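Local coordinates for protein prolyl endopeptidase (Myxococcus xanthus, PDB 2BKL) that probably cleaves oligopeptides on the carboxyl side of proline, and less readily of alanine, as a serine peptidase of family S9A, at residues W175-P188 with P199-T211. Residues are numbered along the deposited sequence; the frame is centred on the assembly and turned at random.
With SO4 (sulfate ion), chain F.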
loop_
_atom_site.group_PDB
_atom_site.type_symbol
_atom_site.label_atom_id
_atom_site.label_comp_id
_atom_site.label_asym_id
_atom_site.label_seq_id
_atom_site.Cartn_x
_atom_site.Cartn_y
_atom_site.Cartn_z
ATOM N N TRP A 175 -3.776 16.409 -16.560
ATOM C CA TRP A 175 -4.339 17.527 -17.304
ATOM C C TRP A 175 -3.287 18.269 -18.115
ATOM O O TRP A 175 -2.181 18.523 -17.626
ATOM C CB TRP A 175 -4.994 18.500 -16.363
ATOM C CG TRP A 175 -6.216 18.044 -15.682
ATOM C CD1 TRP A 175 -6.321 17.494 -14.442
ATOM C CD2 TRP A 175 -7.554 18.195 -16.173
ATOM N NE1 TRP A 175 -7.639 17.258 -14.151
ATOM C CE2 TRP A 175 -8.417 17.697 -15.190
ATOM C CE3 TRP A 175 -8.109 18.705 -17.356
ATOM C CZ2 TRP A 175 -9.809 17.686 -15.351
ATOM C CZ3 TRP A 175 -9.470 18.696 -17.515
ATOM C CH2 TRP A 175 -10.309 18.199 -16.509
ATOM N N THR A 176 -3.610 18.604 -19.350
ATOM C CA THR A 176 -2.753 19.512 -20.110
ATOM C C THR A 176 -2.877 20.938 -19.588
ATOM O O THR A 176 -3.868 21.273 -18.967
ATOM C CB THR A 176 -3.055 19.445 -21.608
ATOM O OG1 THR A 176 -4.466 19.380 -21.833
ATOM C CG2 THR A 176 -2.513 18.132 -22.194
ATOM N N PRO A 177 -1.860 21.770 -19.802
ATOM C CA PRO A 177 -1.882 23.159 -19.301
ATOM C C PRO A 177 -3.105 23.987 -19.734
ATOM O O PRO A 177 -3.470 24.921 -19.000
ATOM C CB PRO A 177 -0.594 23.755 -19.857
ATOM C CG PRO A 177 0.258 22.659 -20.293
ATOM C CD PRO A 177 -0.580 21.434 -20.450
ATOM N N ASP A 178 -3.731 23.664 -20.865
ATOM C CA ASP A 178 -4.930 24.374 -21.326
ATOM C C ASP A 178 -6.217 23.967 -20.624
ATOM O O ASP A 178 -7.269 24.544 -20.885
ATOM C CB ASP A 178 -5.094 24.221 -22.840
ATOM C CG ASP A 178 -5.240 22.760 -23.301
ATOM O OD1 ASP A 178 -5.397 21.848 -22.453
ATOM O OD2 ASP A 178 -5.222 22.458 -24.529
ATOM N N SER A 179 -6.120 22.977 -19.742
ATOM C CA SER A 179 -7.262 22.447 -18.985
ATOM C C SER A 179 -8.371 21.916 -19.899
ATOM O O SER A 179 -9.523 21.769 -19.449
ATOM C CB SER A 179 -7.847 23.497 -18.022
ATOM O OG SER A 179 -6.882 23.866 -17.073
ATOM N N LYS A 180 -8.024 21.577 -21.132
ATOM C CA LYS A 180 -9.016 21.132 -22.106
ATOM C C LYS A 180 -9.204 19.614 -22.137
ATOM O O LYS A 180 -10.149 19.121 -22.772
ATOM C CB LYS A 180 -8.649 21.643 -23.503
ATOM C CG LYS A 180 -8.801 23.163 -23.622
ATOM C CD LYS A 180 -9.002 23.646 -25.042
ATOM C CE LYS A 180 -9.253 25.157 -25.112
ATOM N NZ LYS A 180 -10.375 25.585 -24.216
ATOM N N GLY A 181 -8.363 18.881 -21.417
ATOM C CA GLY A 181 -8.468 17.433 -21.371
ATOM C C GLY A 181 -7.284 16.856 -20.618
ATOM O O GLY A 181 -6.445 17.589 -20.036
ATOM N N PHE A 182 -7.215 15.539 -20.551
ATOM C CA PHE A 182 -6.189 14.884 -19.760
ATOM C C PHE A 182 -5.744 13.558 -20.388
ATOM O O PHE A 182 -6.513 12.871 -21.086
ATOM C CB PHE A 182 -6.675 14.657 -18.339
ATOM C CG PHE A 182 -8.005 13.961 -18.237
ATOM C CD1 PHE A 182 -8.090 12.555 -18.341
ATOM C CD2 PHE A 182 -9.162 14.681 -17.963
ATOM C CE1 PHE A 182 -9.336 11.927 -18.227
ATOM C CE2 PHE A 182 -10.408 14.031 -17.841
ATOM C CZ PHE A 182 -10.473 12.675 -17.959
ATOM N N TYR A 183 -4.476 13.228 -20.171
ATOM C CA TYR A 183 -3.933 11.895 -20.450
ATOM C C TYR A 183 -4.295 10.952 -19.327
ATOM O O TYR A 183 -4.330 11.340 -18.165
ATOM C CB TYR A 183 -2.411 11.962 -20.553
ATOM C CG TYR A 183 -1.899 12.741 -21.746
ATOM C CD1 TYR A 183 -1.720 12.136 -22.998
ATOM C CD2 TYR A 183 -1.543 14.081 -21.628
ATOM C CE1 TYR A 183 -1.249 12.825 -24.055
ATOM C CE2 TYR A 183 -1.095 14.790 -22.715
ATOM C CZ TYR A 183 -0.932 14.152 -23.920
ATOM O OH TYR A 183 -0.462 14.819 -25.026
ATOM N N TYR A 184 -4.538 9.694 -19.647
ATOM C CA TYR A 184 -4.876 8.719 -18.614
ATOM C C TYR A 184 -4.644 7.298 -19.109
ATOM O O TYR A 184 -4.566 7.036 -20.306
ATOM C CB TYR A 184 -6.336 8.882 -18.127
ATOM C CG TYR A 184 -7.349 8.519 -19.188
ATOM C CD1 TYR A 184 -7.604 9.340 -20.283
ATOM C CD2 TYR A 184 -7.974 7.291 -19.172
ATOM C CE1 TYR A 184 -8.509 8.970 -21.284
ATOM C CE2 TYR A 184 -8.886 6.923 -20.163
ATOM C CZ TYR A 184 -9.133 7.753 -21.228
ATOM O OH TYR A 184 -10.015 7.382 -22.216
ATOM N N GLU A 185 -4.558 6.397 -18.147
ATOM C CA GLU A 185 -4.349 4.963 -18.339
ATOM C C GLU A 185 -5.706 4.286 -18.373
ATOM O O GLU A 185 -6.510 4.448 -17.460
ATOM C CB GLU A 185 -3.555 4.400 -17.180
ATOM C CG GLU A 185 -2.174 4.998 -16.946
ATOM C CD GLU A 185 -2.105 6.467 -16.504
ATOM O OE1 GLU A 185 -2.997 6.991 -15.838
ATOM O OE2 GLU A 185 -1.104 7.164 -16.847
ATOM N N TRP A 186 -5.965 3.540 -19.450
ATOM C CA TRP A 186 -7.283 2.997 -19.754
ATOM C C TRP A 186 -7.224 1.479 -19.958
ATOM O O TRP A 186 -6.305 0.975 -20.597
ATOM C CB TRP A 186 -7.818 3.639 -21.047
ATOM C CG TRP A 186 -9.201 3.217 -21.369
ATOM C CD1 TRP A 186 -10.343 3.462 -20.651
ATOM C CD2 TRP A 186 -9.609 2.481 -22.519
ATOM N NE1 TRP A 186 -11.431 2.902 -21.285
ATOM C CE2 TRP A 186 -11.009 2.315 -22.442
ATOM C CE3 TRP A 186 -8.934 1.956 -23.618
ATOM C CZ2 TRP A 186 -11.734 1.627 -23.417
ATOM C CZ3 TRP A 186 -9.655 1.277 -24.590
ATOM C CH2 TRP A 186 -11.032 1.122 -24.479
ATOM N N LEU A 187 -8.238 0.767 -19.464
ATOM C CA LEU A 187 -8.441 -0.654 -19.772
ATOM C C LEU A 187 -9.699 -0.825 -20.604
ATOM O O LEU A 187 -10.733 -0.226 -20.300
ATOM C CB LEU A 187 -8.604 -1.464 -18.496
ATOM C CG LEU A 187 -7.374 -1.624 -17.626
ATOM C CD1 LEU A 187 -7.734 -2.199 -16.286
ATOM C CD2 LEU A 187 -6.363 -2.525 -18.297
ATOM N N PRO A 188 -9.643 -1.643 -21.652
ATOM C CA PRO A 188 -10.840 -1.928 -22.455
ATOM C C PRO A 188 -11.794 -2.819 -21.651
ATOM O O PRO A 188 -11.356 -3.475 -20.715
ATOM C CB PRO A 188 -10.255 -2.677 -23.661
ATOM C CG PRO A 188 -9.121 -3.382 -23.104
ATOM C CD PRO A 188 -8.479 -2.417 -22.123
ATOM N N PRO A 199 -4.329 -7.070 -17.090
ATOM C CA PRO A 199 -3.289 -6.056 -16.872
ATOM C C PRO A 199 -2.382 -5.763 -18.070
ATOM O O PRO A 199 -1.734 -4.704 -18.098
ATOM C CB PRO A 199 -2.506 -6.602 -15.686
ATOM C CG PRO A 199 -3.403 -7.469 -14.955
ATOM C CD PRO A 199 -4.293 -8.111 -16.041
ATOM N N GLY A 200 -2.331 -6.673 -19.034
ATOM C CA GLY A 200 -1.524 -6.452 -20.218
ATOM C C GLY A 200 -2.200 -5.583 -21.266
ATOM O O GLY A 200 -1.611 -5.376 -22.325
ATOM N N TYR A 201 -3.399 -5.058 -20.995
ATOM C CA TYR A 201 -4.169 -4.307 -21.991
ATOM C C TYR A 201 -4.270 -2.810 -21.740
ATOM O O TYR A 201 -4.887 -2.086 -22.534
ATOM C CB TYR A 201 -5.567 -4.921 -22.139
ATOM C CG TYR A 201 -5.535 -6.212 -22.925
ATOM C CD1 TYR A 201 -5.247 -7.427 -22.310
ATOM C CD2 TYR A 201 -5.729 -6.216 -24.303
ATOM C CE1 TYR A 201 -5.200 -8.585 -23.040
ATOM C CE2 TYR A 201 -5.680 -7.384 -25.011
ATOM C CZ TYR A 201 -5.418 -8.559 -24.383
ATOM O OH TYR A 201 -5.366 -9.748 -25.089
ATOM N N THR A 202 -3.623 -2.340 -20.688
ATOM C CA THR A 202 -3.585 -0.913 -20.380
ATOM C C THR A 202 -3.073 -0.153 -21.563
ATOM O O THR A 202 -2.017 -0.505 -22.115
ATOM C CB THR A 202 -2.669 -0.638 -19.179
ATOM O OG1 THR A 202 -3.060 -1.468 -18.068
ATOM C CG2 THR A 202 -2.841 0.779 -18.676
ATOM N N THR A 203 -3.747 0.951 -21.847
ATOM C CA THR A 203 -3.394 1.835 -22.918
ATOM C C THR A 203 -3.334 3.261 -22.398
ATOM O O THR A 203 -4.057 3.616 -21.479
ATOM C CB THR A 203 -4.475 1.694 -24.003
ATOM O OG1 THR A 203 -4.547 0.297 -24.384
ATOM C CG2 THR A 203 -4.100 2.391 -25.238
ATOM N N ILE A 204 -2.493 4.095 -22.979
ATOM C CA ILE A 204 -2.561 5.517 -22.673
ATOM C C ILE A 204 -3.441 6.206 -23.694
ATOM O O ILE A 204 -3.226 6.016 -24.883
ATOM C CB ILE A 204 -1.180 6.175 -22.652
ATOM C CG1 ILE A 204 -0.189 5.401 -21.782
ATOM C CG2 ILE A 204 -1.296 7.650 -22.223
ATOM C CD1 ILE A 204 -0.571 5.184 -20.351
ATOM N N ARG A 205 -4.447 6.945 -23.213
ATOM C CA ARG A 205 -5.362 7.711 -24.055
ATOM C C ARG A 205 -5.384 9.183 -23.643
ATOM O O ARG A 205 -4.897 9.537 -22.584
ATOM C CB ARG A 205 -6.766 7.121 -24.010
ATOM C CG ARG A 205 -6.795 5.657 -24.505
ATOM C CD ARG A 205 -8.123 5.253 -25.119
ATOM N NE ARG A 205 -9.241 5.495 -24.219
ATOM C CZ ARG A 205 -10.517 5.227 -24.532
ATOM N NH1 ARG A 205 -10.804 4.667 -25.710
ATOM N NH2 ARG A 205 -11.495 5.508 -23.681
ATOM N N TYR A 206 -5.930 10.025 -24.512
ATOM C CA TYR A 206 -6.154 11.440 -24.204
ATOM C C TYR A 206 -7.630 11.697 -24.330
ATOM O O TYR A 206 -8.233 11.410 -25.374
ATOM C CB TYR A 206 -5.393 12.405 -25.116
ATOM C CG TYR A 206 -5.560 13.850 -24.676
ATOM C CD1 TYR A 206 -4.758 14.372 -23.698
ATOM C CD2 TYR A 206 -6.534 14.673 -25.207
ATOM C CE1 TYR A 206 -4.909 15.674 -23.243
ATOM C CE2 TYR A 206 -6.694 15.981 -24.766
ATOM C CZ TYR A 206 -5.861 16.477 -23.786
ATOM O OH TYR A 206 -6.039 17.777 -23.352
ATOM N N HIS A 207 -8.224 12.241 -23.288
ATOM C CA HIS A 207 -9.637 12.585 -23.306
ATOM C C HIS A 207 -9.771 14.103 -23.420
ATOM O O HIS A 207 -9.272 14.849 -22.569
ATOM C CB HIS A 207 -10.365 12.119 -22.058
ATOM C CG HIS A 207 -11.803 12.504 -22.079
ATOM N ND1 HIS A 207 -12.627 12.126 -23.109
ATOM C CD2 HIS A 207 -12.536 13.306 -21.278
ATOM C CE1 HIS A 207 -13.826 12.649 -22.921
ATOM N NE2 HIS A 207 -13.807 13.362 -21.817
ATOM N N THR A 208 -10.419 14.559 -24.481
ATOM C CA THR A 208 -10.768 15.972 -24.620
ATOM C C THR A 208 -12.111 16.217 -23.933
ATOM O O THR A 208 -13.098 15.525 -24.230
ATOM C CB THR A 208 -10.852 16.334 -26.104
ATOM O OG1 THR A 208 -9.555 16.218 -26.736
ATOM C CG2 THR A 208 -11.282 17.819 -26.284
ATOM N N LEU A 209 -12.177 17.147 -22.993
ATOM C CA LEU A 209 -13.414 17.404 -22.266
ATOM C C LEU A 209 -14.514 17.780 -23.233
ATOM O O LEU A 209 -14.292 18.572 -24.164
ATOM C CB LEU A 209 -13.270 18.566 -21.280
ATOM C CG LEU A 209 -12.472 18.401 -20.002
ATOM C CD1 LEU A 209 -12.754 19.578 -19.038
ATOM C CD2 LEU A 209 -12.764 17.088 -19.314
ATOM N N GLY A 210 -15.696 17.233 -22.993
ATOM C CA GLY A 210 -16.869 17.563 -23.769
ATOM C C GLY A 210 -17.069 16.707 -24.993
ATOM O O GLY A 210 -18.050 16.891 -25.692
ATOM N N THR A 211 -16.181 15.740 -25.222
ATOM C CA THR A 211 -16.316 14.852 -26.363
ATOM C C THR A 211 -16.563 13.460 -25.870
ATOM O O THR A 211 -16.249 13.140 -24.722
ATOM C CB THR A 211 -15.049 14.859 -27.233
ATOM O OG1 THR A 211 -13.954 14.293 -26.496
ATOM C CG2 THR A 211 -14.622 16.277 -27.555
HETATM S S SO4 F . -1.320 22.538 -24.081
HETATM O O1 SO4 F . -1.977 22.049 -25.292
HETATM O O2 SO4 F . -2.310 22.426 -23.040
HETATM O O3 SO4 F . -0.074 21.791 -23.887
HETATM O O4 SO4 F . -0.973 23.964 -24.220
HETATM O O HOH W 1 -5.981 19.867 -25.484
HETATM O O HOH W 2 -12.201 20.422 -24.030
#
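Arg205 lays its guanidinium flat on the indole of Trp186, the planes 6° apart and CZ 3.6 Å from the centroid of the six-membered ring, a cation-pi stack between strands 181-186 and 203-208, the antiparallel middle pair of a four-stranded propeller blade. A bend at chi3 (-55°) turns the arginine head so that NE and NH2 both donate to Tyr184 OH, NH2 at 2.8 Å; the phenol also bonds Asp216, which makes only a long, weak ion pair with Arg205 NH2. A leucine in place of Trp186 has no flat aromatic face, and the guanidinium would probably be freer to turn about its bonds to Tyr184. Further along this face, His207 CB sits over the Phe182 ring, while the imidazole nitrogens bond Asp163 and Asp216. The other face carries Tyr206, which directs an edge at Tyr183, Tyr206 CD1 lying 3.6 Å above the plane of the Tyr183 ring, over its centre. With CG anti to the backbone N (chi1 -175°), the Tyr206 ring reaches across Gly181, where a CB would clash with His207 O and the Tyr206 hydroxyl. Asp178 OD1 accepts from Lys180 N, an Asx turn, and from Thr176 OG1, which lies 2.7 Å from Tyr206 OH.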